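PDB 7CDH: isoaspartyl dipeptidase from Fervidobacterium islandicum, which probably hydrolyses isoaspartyl (beta-aspartyl) dipeptides as a two-zinc M38 metallopeptidase of the amidohydrolase family, a role linked to protein repair. Local coordinates for residues T123-P134 / K150-A158; R201-E211 / Q234-G242. All coordinates share one frame; numbering follows the deposited sequence.

Contact 1 (T123-P134 / K150-A158); sequences TFIYTGSYRVPP and KVIGVGEIA. With ZN (zinc ion), chain K; ZN (zinc ion), chain L.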
loop_
_atom_site.group_PDB
_atom_site.type_symbol
_atom_site.label_atom_id
_atom_site.label_comp_id
_atom_site.label_asym_id
_atom_site.label_seq_id
_atom_site.Cartn_x
_atom_site.Cartn_y
_atom_site.Cartn_z
ATOM N N THR A 123 26.242 12.763 18.913
ATOM C CA THR A 123 24.757 12.747 18.860
ATOM C C THR A 123 24.254 11.337 18.597
ATOM O O THR A 123 24.867 10.624 17.781
ATOM C CB THR A 123 24.232 13.645 17.739
ATOM O OG1 THR A 123 24.733 13.127 16.497
ATOM C CG2 THR A 123 24.709 15.054 17.919
ATOM N N PHE A 124 23.123 11.014 19.207
ATOM C CA PHE A 124 22.355 9.782 18.951
ATOM C C PHE A 124 20.900 10.200 18.976
ATOM O O PHE A 124 20.572 11.269 19.516
ATOM C CB PHE A 124 22.668 8.687 19.972
ATOM C CG PHE A 124 24.146 8.434 20.111
ATOM C CD1 PHE A 124 24.911 9.204 20.961
ATOM C CD2 PHE A 124 24.784 7.502 19.308
ATOM C CE1 PHE A 124 26.289 9.058 20.998
ATOM C CE2 PHE A 124 26.149 7.289 19.415
ATOM C CZ PHE A 124 26.903 8.085 20.241
ATOM N N ILE A 125 20.042 9.380 18.394
ATOM C CA ILE A 125 18.609 9.736 18.351
ATOM C C ILE A 125 17.827 8.501 18.763
ATOM O O ILE A 125 18.345 7.405 18.648
ATOM C CB ILE A 125 18.237 10.278 16.956
ATOM C CG1 ILE A 125 18.344 9.218 15.864
ATOM C CG2 ILE A 125 19.107 11.482 16.611
ATOM C CD1 ILE A 125 17.722 9.638 14.575
ATOM N N TYR A 126 16.615 8.725 19.211
ATOM C CA TYR A 126 15.528 7.737 19.223
ATOM C C TYR A 126 14.748 7.823 17.913
ATOM O O TYR A 126 14.685 8.880 17.292
ATOM C CB TYR A 126 14.585 8.058 20.376
ATOM C CG TYR A 126 15.185 7.977 21.755
ATOM C CD1 TYR A 126 15.197 6.788 22.439
ATOM C CD2 TYR A 126 15.661 9.092 22.407
ATOM C CE1 TYR A 126 15.675 6.704 23.735
ATOM C CE2 TYR A 126 16.142 9.033 23.699
ATOM C CZ TYR A 126 16.142 7.831 24.366
ATOM O OH TYR A 126 16.589 7.716 25.636
ATOM N N THR A 127 14.112 6.721 17.558
ATOM C CA THR A 127 12.998 6.660 16.597
ATOM C C THR A 127 11.730 6.765 17.419
ATOM O O THR A 127 11.840 6.838 18.652
ATOM C CB THR A 127 13.057 5.416 15.720
ATOM O OG1 THR A 127 11.923 5.626 14.896
ATOM C CG2 THR A 127 12.940 4.097 16.453
ATOM N N GLY A 128 10.573 6.818 16.774
ATOM C CA GLY A 128 9.291 7.032 17.481
ATOM C C GLY A 128 9.141 8.443 18.006
ATOM O O GLY A 128 9.966 9.313 17.663
ATOM N N SER A 129 8.121 8.639 18.849
ATOM C CA SER A 129 7.708 9.904 19.506
ATOM C C SER A 129 6.745 9.502 20.633
ATOM O O SER A 129 6.682 8.280 20.934
ATOM C CB SER A 129 7.051 10.869 18.506
ATOM O OG SER A 129 5.764 10.390 18.036
ATOM N N TYR A 130 5.996 10.453 21.200
ATOM C CA TYR A 130 5.029 10.180 22.284
ATOM C C TYR A 130 4.074 9.075 21.850
ATOM O O TYR A 130 3.785 8.191 22.638
ATOM C CB TYR A 130 4.169 11.391 22.631
ATOM C CG TYR A 130 4.662 12.301 23.727
ATOM C CD1 TYR A 130 6.010 12.544 23.966
ATOM C CD2 TYR A 130 3.735 12.991 24.504
ATOM C CE1 TYR A 130 6.429 13.426 24.956
ATOM C CE2 TYR A 130 4.135 13.848 25.518
ATOM C CZ TYR A 130 5.483 14.081 25.733
ATOM O OH TYR A 130 5.823 14.975 26.721
ATOM N N ARG A 131 3.548 9.178 20.634
ATOM C CA ARG A 131 2.363 8.404 20.225
ATOM C C ARG A 131 2.729 6.945 19.973
ATOM O O ARG A 131 3.755 6.665 19.375
ATOM C CB ARG A 131 1.766 8.984 18.958
ATOM C CG ARG A 131 0.536 8.224 18.494
ATOM C CD ARG A 131 -0.208 9.083 17.518
ATOM N NE ARG A 131 -1.434 8.450 17.109
ATOM C CZ ARG A 131 -1.535 7.514 16.183
ATOM N NH1 ARG A 131 -0.458 7.071 15.545
ATOM N NH2 ARG A 131 -2.736 7.022 15.925
ATOM N N VAL A 132 1.857 6.058 20.412
ATOM C CA VAL A 132 1.826 4.623 20.024
ATOM C C VAL A 132 0.651 4.457 19.063
ATOM O O VAL A 132 -0.434 4.963 19.370
ATOM C CB VAL A 132 1.675 3.775 21.298
ATOM C CG1 VAL A 132 1.274 2.357 20.973
ATOM C CG2 VAL A 132 2.943 3.834 22.136
ATOM N N PRO A 133 0.789 3.821 17.869
ATOM C CA PRO A 133 2.014 3.185 17.388
ATOM C C PRO A 133 3.058 4.193 16.902
ATOM O O PRO A 133 2.711 5.229 16.344
ATOM C CB PRO A 133 1.547 2.367 16.149
ATOM C CG PRO A 133 0.370 3.105 15.615
ATOM C CD PRO A 133 -0.274 3.755 16.835
ATOM N N PRO A 134 4.362 3.923 17.094
ATOM C CA PRO A 134 5.379 4.952 16.938
ATOM C C PRO A 134 5.737 5.210 15.476
ATOM O O PRO A 134 5.728 4.252 14.740
ATOM C CB PRO A 134 6.575 4.373 17.704
ATOM C CG PRO A 134 6.408 2.902 17.560
ATOM C CD PRO A 134 4.910 2.670 17.602
ATOM N N LYS A 150 22.707 6.060 14.126
ATOM C CA LYS A 150 22.469 6.922 15.310
ATOM C C LYS A 150 21.250 6.467 16.126
ATOM O O LYS A 150 21.121 6.947 17.259
ATOM C CB LYS A 150 22.318 8.381 14.879
ATOM C CG LYS A 150 23.634 9.076 14.539
ATOM C CD LYS A 150 23.509 10.573 14.442
ATOM C CE LYS A 150 24.762 11.225 13.922
ATOM N NZ LYS A 150 25.882 11.066 14.871
ATOM N N VAL A 151 20.324 5.671 15.580
ATOM C CA VAL A 151 19.100 5.283 16.350
ATOM C C VAL A 151 19.518 4.336 17.497
ATOM O O VAL A 151 20.130 3.275 17.203
ATOM C CB VAL A 151 18.052 4.652 15.424
ATOM C CG1 VAL A 151 16.899 4.055 16.199
ATOM C CG2 VAL A 151 17.546 5.654 14.412
ATOM N N ILE A 152 19.289 4.715 18.765
ATOM C CA ILE A 152 19.736 3.893 19.932
ATOM C C ILE A 152 18.528 3.359 20.708
ATOM O O ILE A 152 18.733 2.719 21.746
ATOM C CB ILE A 152 20.739 4.636 20.837
ATOM C CG1 ILE A 152 20.280 6.026 21.277
ATOM C CG2 ILE A 152 22.079 4.708 20.127
ATOM C CD1 ILE A 152 18.861 6.096 21.759
ATOM N N GLY A 153 17.319 3.567 20.206
ATOM C CA GLY A 153 16.100 3.233 20.954
ATOM C C GLY A 153 14.865 3.879 20.375
ATOM O O GLY A 153 14.946 4.449 19.290
ATOM N N VAL A 154 13.751 3.703 21.064
ATOM C CA VAL A 154 12.447 4.308 20.731
ATOM C C VAL A 154 12.056 5.174 21.912
ATOM O O VAL A 154 12.357 4.804 23.032
ATOM C CB VAL A 154 11.379 3.250 20.445
ATOM C CG1 VAL A 154 11.097 2.404 21.682
ATOM C CG2 VAL A 154 10.098 3.892 19.898
ATOM N N GLY A 155 11.470 6.323 21.641
ATOM C CA GLY A 155 11.175 7.321 22.664
ATOM C C GLY A 155 10.807 8.648 22.027
ATOM O O GLY A 155 11.029 8.822 20.835
ATOM N N GLU A 156 10.226 9.543 22.838
ATOM C CA GLU A 156 9.849 9.179 24.191
ATOM C C GLU A 156 8.367 8.768 24.187
ATOM O O GLU A 156 7.519 9.600 23.899
ATOM C CB GLU A 156 10.186 10.287 25.193
ATOM C CG GLU A 156 9.821 11.669 24.742
ATOM C CD GLU A 156 9.834 12.785 25.779
ATOM O OE1 GLU A 156 9.647 12.539 27.022
ATOM O OE2 GLU A 156 10.098 13.925 25.330
ATOM N N ILE A 157 8.075 7.509 24.485
ATOM C CA ILE A 157 6.702 6.939 24.511
ATOM C C ILE A 157 6.004 7.456 25.762
ATOM O O ILE A 157 6.544 7.292 26.837
ATOM C CB ILE A 157 6.793 5.413 24.485
ATOM C CG1 ILE A 157 7.421 4.956 23.170
ATOM C CG2 ILE A 157 5.442 4.783 24.731
ATOM C CD1 ILE A 157 7.594 3.466 23.102
ATOM N N ALA A 158 4.868 8.110 25.614
ATOM C CA ALA A 158 4.111 8.674 26.741
ATOM C C ALA A 158 3.263 7.572 27.359
ATOM O O ALA A 158 2.556 6.868 26.625
ATOM C CB ALA A 158 3.259 9.840 26.303
HETATM ZN ZN ZN K . 8.675 14.116 28.293
HETATM ZN ZN ZN L . 10.986 15.387 26.451
HETATM O O HOH W 1 1.577 7.284 24.053
HETATM O O HOH W 2 8.068 16.156 26.537
#

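Contact 2 (R201-E211 / Q234-G242); sequences RGIEYLFDIIE and QGLEFAKRG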
loop_
_atom_site.group_PDB
_atom_site.type_symbol
_atom_site.label_atom_id
_atom_site.label_comp_id
_atom_site.label_asym_id
_atom_site.label_seq_id
_atom_site.Cartn_x
_atom_site.Cartn_y
_atom_site.Cartn_z
ATOM N N ARG A 201 -1.478 5.796 37.414
ATOM C CA ARG A 201 -0.831 4.515 37.040
ATOM C C ARG A 201 0.702 4.630 37.087
ATOM O O ARG A 201 1.344 3.594 37.200
ATOM C CB ARG A 201 -1.335 4.077 35.667
ATOM C CG ARG A 201 -2.763 3.544 35.664
ATOM C CD ARG A 201 -3.316 3.294 34.267
ATOM N NE ARG A 201 -3.467 4.542 33.516
ATOM C CZ ARG A 201 -3.967 4.658 32.280
ATOM N NH1 ARG A 201 -4.396 3.585 31.639
ATOM N NH2 ARG A 201 -4.045 5.851 31.697
ATOM N N GLY A 202 1.302 5.817 37.021
ATOM C CA GLY A 202 2.777 5.971 37.054
ATOM C C GLY A 202 3.480 4.965 36.143
ATOM O O GLY A 202 3.088 4.881 34.984
ATOM N N ILE A 203 4.459 4.206 36.663
ATOM C CA ILE A 203 5.252 3.188 35.934
ATOM C C ILE A 203 4.770 1.756 36.235
ATOM O O ILE A 203 5.585 0.827 36.095
ATOM C CB ILE A 203 6.757 3.360 36.186
ATOM C CG1 ILE A 203 7.163 3.233 37.658
ATOM C CG2 ILE A 203 7.248 4.667 35.558
ATOM C CD1 ILE A 203 8.688 3.085 37.869
ATOM N N GLU A 204 3.478 1.554 36.491
ATOM C CA GLU A 204 2.799 0.221 36.506
ATOM C C GLU A 204 3.304 -0.682 35.353
ATOM O O GLU A 204 3.784 -1.804 35.589
ATOM C CB GLU A 204 1.298 0.452 36.366
ATOM C CG GLU A 204 0.399 -0.476 37.149
ATOM C CD GLU A 204 -0.983 0.155 37.348
ATOM O OE1 GLU A 204 -1.222 0.779 38.441
ATOM O OE2 GLU A 204 -1.804 0.083 36.391
ATOM N N TYR A 205 3.178 -0.244 34.109
ATOM C CA TYR A 205 3.530 -1.063 32.924
ATOM C C TYR A 205 4.972 -1.557 33.014
ATOM O O TYR A 205 5.227 -2.662 32.508
ATOM C CB TYR A 205 3.372 -0.233 31.652
ATOM C CG TYR A 205 1.960 -0.033 31.177
ATOM C CD1 TYR A 205 0.899 -0.789 31.651
ATOM C CD2 TYR A 205 1.711 0.883 30.179
ATOM C CE1 TYR A 205 -0.386 -0.619 31.159
ATOM C CE2 TYR A 205 0.436 1.065 29.675
ATOM C CZ TYR A 205 -0.614 0.311 30.160
ATOM O OH TYR A 205 -1.842 0.528 29.622
ATOM N N LEU A 206 5.888 -0.768 33.587
ATOM C CA LEU A 206 7.329 -1.144 33.646
ATOM C C LEU A 206 7.496 -2.351 34.581
ATOM O O LEU A 206 8.228 -3.308 34.205
ATOM C CB LEU A 206 8.197 0.054 34.040
ATOM C CG LEU A 206 8.596 0.975 32.885
ATOM C CD1 LEU A 206 7.393 1.649 32.260
ATOM C CD2 LEU A 206 9.569 2.042 33.346
ATOM N N PHE A 207 6.788 -2.343 35.706
ATOM C CA PHE A 207 6.747 -3.460 36.678
ATOM C C PHE A 207 6.068 -4.658 36.015
ATOM O O PHE A 207 6.587 -5.798 36.202
ATOM C CB PHE A 207 6.076 -3.022 37.983
ATOM C CG PHE A 207 6.947 -2.122 38.828
ATOM C CD1 PHE A 207 8.150 -2.577 39.334
ATOM C CD2 PHE A 207 6.569 -0.825 39.120
ATOM C CE1 PHE A 207 8.953 -1.753 40.105
ATOM C CE2 PHE A 207 7.368 -0.008 39.900
ATOM C CZ PHE A 207 8.571 -0.466 40.371
ATOM N N ASP A 208 4.999 -4.420 35.238
ATOM C CA ASP A 208 4.254 -5.493 34.522
ATOM C C ASP A 208 5.183 -6.196 33.523
ATOM O O ASP A 208 5.204 -7.440 33.490
ATOM C CB ASP A 208 3.012 -4.976 33.800
ATOM C CG ASP A 208 1.876 -4.510 34.697
ATOM O OD1 ASP A 208 1.870 -4.871 35.908
ATOM O OD2 ASP A 208 1.013 -3.760 34.174
ATOM N N ILE A 209 6.006 -5.449 32.800
ATOM C CA ILE A 209 6.941 -6.055 31.810
ATOM C C ILE A 209 7.924 -7.002 32.529
ATOM O O ILE A 209 8.131 -8.133 32.041
ATOM C CB ILE A 209 7.656 -4.952 31.005
ATOM C CG1 ILE A 209 6.671 -4.136 30.163
ATOM C CG2 ILE A 209 8.746 -5.561 30.161
ATOM C CD1 ILE A 209 7.199 -2.784 29.749
ATOM N N ILE A 210 8.588 -6.559 33.595
ATOM C CA ILE A 210 9.667 -7.366 34.232
ATOM C C ILE A 210 9.068 -8.532 35.043
ATOM O O ILE A 210 9.712 -9.594 35.106
ATOM C CB ILE A 210 10.582 -6.489 35.088
ATOM C CG1 ILE A 210 9.833 -5.861 36.269
ATOM C CG2 ILE A 210 11.275 -5.463 34.201
ATOM C CD1 ILE A 210 10.748 -5.223 37.283
ATOM N N GLU A 211 7.872 -8.379 35.604
ATOM C CA GLU A 211 7.251 -9.436 36.438
ATOM C C GLU A 211 6.680 -10.526 35.532
ATOM O O GLU A 211 6.826 -11.687 35.885
ATOM C CB GLU A 211 6.220 -8.831 37.393
ATOM C CG GLU A 211 6.885 -8.138 38.573
ATOM C CD GLU A 211 6.069 -7.093 39.313
ATOM O OE1 GLU A 211 4.858 -6.946 39.028
ATOM O OE2 GLU A 211 6.652 -6.421 40.178
ATOM N N GLN A 234 8.279 5.263 43.637
ATOM C CA GLN A 234 8.097 4.160 42.644
ATOM C C GLN A 234 9.422 3.975 41.869
ATOM O O GLN A 234 9.845 2.807 41.597
ATOM C CB GLN A 234 6.920 4.451 41.715
ATOM C CG GLN A 234 5.584 3.770 42.031
ATOM C CD GLN A 234 4.785 3.447 40.761
ATOM O OE1 GLN A 234 4.555 4.280 39.858
ATOM N NE2 GLN A 234 4.358 2.191 40.649
ATOM N N GLY A 235 10.111 5.072 41.548
ATOM C CA GLY A 235 11.421 5.033 40.866
ATOM C C GLY A 235 12.492 4.297 41.657
ATOM O O GLY A 235 13.243 3.475 41.052
ATOM N N LEU A 236 12.617 4.579 42.961
ATOM C CA LEU A 236 13.631 3.894 43.815
ATOM C C LEU A 236 13.285 2.413 43.945
ATOM O O LEU A 236 14.210 1.598 43.982
ATOM C CB LEU A 236 13.729 4.555 45.186
ATOM C CG LEU A 236 14.287 5.970 45.181
ATOM C CD1 LEU A 236 14.322 6.527 46.590
ATOM C CD2 LEU A 236 15.657 6.014 44.533
ATOM N N GLU A 237 12.015 2.044 43.926
ATOM C CA GLU A 237 11.682 0.603 43.938
ATOM C C GLU A 237 12.181 -0.014 42.627
ATOM O O GLU A 237 12.722 -1.157 42.669
ATOM C CB GLU A 237 10.199 0.354 44.186
ATOM C CG GLU A 237 9.895 -1.144 44.262
ATOM C CD GLU A 237 10.799 -1.946 45.203
ATOM O OE1 GLU A 237 11.247 -3.075 44.787
ATOM O OE2 GLU A 237 11.078 -1.420 46.342
ATOM N N PHE A 238 12.076 0.732 41.518
ATOM C CA PHE A 238 12.512 0.283 40.171
ATOM C C PHE A 238 14.042 0.164 40.154
ATOM O O PHE A 238 14.550 -0.852 39.611
ATOM C CB PHE A 238 11.940 1.227 39.101
ATOM C CG PHE A 238 12.243 0.850 37.678
ATOM C CD1 PHE A 238 11.584 -0.199 37.078
ATOM C CD2 PHE A 238 13.188 1.543 36.949
ATOM C CE1 PHE A 238 11.863 -0.549 35.771
ATOM C CE2 PHE A 238 13.474 1.188 35.638
ATOM C CZ PHE A 238 12.785 0.159 35.041
ATOM N N ALA A 239 14.765 1.153 40.693
ATOM C CA ALA A 239 16.248 1.109 40.867
ATOM C C ALA A 239 16.656 -0.113 41.686
ATOM O O ALA A 239 17.657 -0.763 41.283
ATOM C CB ALA A 239 16.798 2.344 41.541
ATOM N N LYS A 240 15.928 -0.408 42.776
ATOM C CA LYS A 240 16.307 -1.519 43.688
ATOM C C LYS A 240 16.248 -2.810 42.889
ATOM O O LYS A 240 17.043 -3.687 43.179
ATOM C CB LYS A 240 15.442 -1.640 44.940
ATOM C CG LYS A 240 15.850 -0.708 46.072
ATOM C CD LYS A 240 14.769 -0.551 47.111
ATOM C CE LYS A 240 14.930 0.706 47.925
ATOM N NZ LYS A 240 13.628 1.111 48.503
ATOM N N ARG A 241 15.427 -2.888 41.847
ATOM C CA ARG A 241 15.398 -4.126 41.031
ATOM C C ARG A 241 16.401 -4.093 39.886
ATOM O O ARG A 241 16.403 -5.063 39.133
ATOM C CB ARG A 241 13.991 -4.374 40.510
ATOM C CG ARG A 241 12.956 -4.264 41.605
ATOM C CD ARG A 241 11.793 -5.129 41.270
ATOM N NE ARG A 241 10.645 -4.764 42.080
ATOM C CZ ARG A 241 9.428 -5.243 41.880
ATOM N NH1 ARG A 241 9.213 -6.084 40.873
ATOM N NH2 ARG A 241 8.430 -4.858 42.658
ATOM N N GLY A 242 17.239 -3.063 39.758
ATOM C CA GLY A 242 18.319 -3.020 38.741
ATOM C C GLY A 242 18.075 -1.948 37.677
ATOM O O GLY A 242 18.914 -1.791 36.790
#

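Contact 1 (T123-P134 / K150-A158)
I152 lays its CD1 methyl over one face of the Y126 ring, offset toward the rim, in a CH-pi contact 3.9 Å from the ring centroid. Its CG1 stands between the backbone N and the carbonyl carbon (chi1 51°), which swings that branch across to Y126 and F124 CB. Along the close-packed part the backbones pair in parallel: I125 N donates to K150 O at 2.9 Å and I125 O receives I152 N, then T127 N donates to G153 O and T127 O accepts from G155 N. The register slips by one residue between I125-V151 and T127-V154, a beta bulge. On the I125 and T127 side, I125 CG1 meets V151 CG2 at 3.9 Å, and helix 106-118 packs on that side. V132 CG2 touches I157 CG2 at 3.7 Å, both backed by helix 169-186. K150, extended and then bent at chi4 (-66°), donates from NZ to T123 OG1 at 2.9 Å and to T123 O, and forms a salt bridge with E117; T123 OG1 is also hydrogen-bonded to A113 O. With a methionine here, the E117 carboxylate would probably be left without its counter-charge and T123 O without this donor. This is one beta-alpha-beta unit of the TIM barrel, strands 122-127 and 151-159 about helix 141-147. E156 bridges both metals, OE1 2.2 Å from one zinc ion and OE2 2.0 Å from the other; H195 and H224 complete the first site, H61, H63 and D285 the second. The Y130 ring runs beside the E156 carboxylate, planes 77° apart, with OE2 at its edge, and a water joins Y130 OH to OE2. A158 N bonds Y130 O at 3.2 Å. The outer turn is looser: P133 is exposed and R131 turns away to a salt bridge with D178 of the second subunit.

Contact 2 (R201-E211 / Q234-G242)
F207 and F238 form the centre of the apolar contact, F207 CZ lying 4.0 Å from F238 CB while F207 CE1 comes to the edge of the F238 ring. With its CG anti to the backbone N (chi1 -177°), F238 points toward helix 204-211, its ring on the barrel side of the interface; I203 CD1 meets F238 CB at 3.9 Å and L206 CD2 approaches F238 CZ at 4.1 Å. Edge contact also joins F207 to backbone: Q234 O lies in the ring plane, 3.7 Å from F207 CZ, and at the same time accepts the helical bond from F238 N. Flat polar groups pack against the same phenylalanine. F207 CD1 sits over the centre of one face of the R241 guanidinium, with the ring turned 49° from it, and the Q234 amide presents NE2 to F207 CE2. A single neutral hydrogen bond spans the contact, I203 N to Q234 OE1 at 3.2 Å. It is fairly straight (162°), with the donor tilted from the carbonyl plane, and it ties the N-cap residue of helix 204-211 to the side chain of Q234. Charges gather at the other end, where R241 NH1 bonds E211 OE2 at 2.7 Å and R241 NE bonds E237 OE1 at 3.2 Å. Both oxygens use their anti lone pairs and lie close to the guanidinium plane, a salt-bridge network that fixes the rotation of the guanidinium just before the Schellman motif at G242. The two helices run roughly parallel, their axes 11.2 Å apart at closest approach, a spacing bridged by long side chains. Beneath them F238, L206 and I210 rest on strand 220-223 of the barrel, I203 reaches V196 of strand 191-196, and I209 packs on helix 169-186.

In the fold
From the N terminus, contact 1 comes first: it closes the excursion through helix 141-147 by pairing strand 122-127 with strand 151-159. The chain then passes through helix 169-186 and strand 191-196 before contact 2 opens; this second contact closes the excursion through strand 220-223 by packing helix 204-212 against helix 229-240. The two are in series, neither nested nor crossed, with centres about 20 Å apart and nearest atoms about 7 Å apart. Strand 191-196 relates them, pairing with strand 151-159 on one side and strand 220-223 on the other. Contact 1 thus belongs to the barrel wall and metal centre, contact 2 to its helical outer layer.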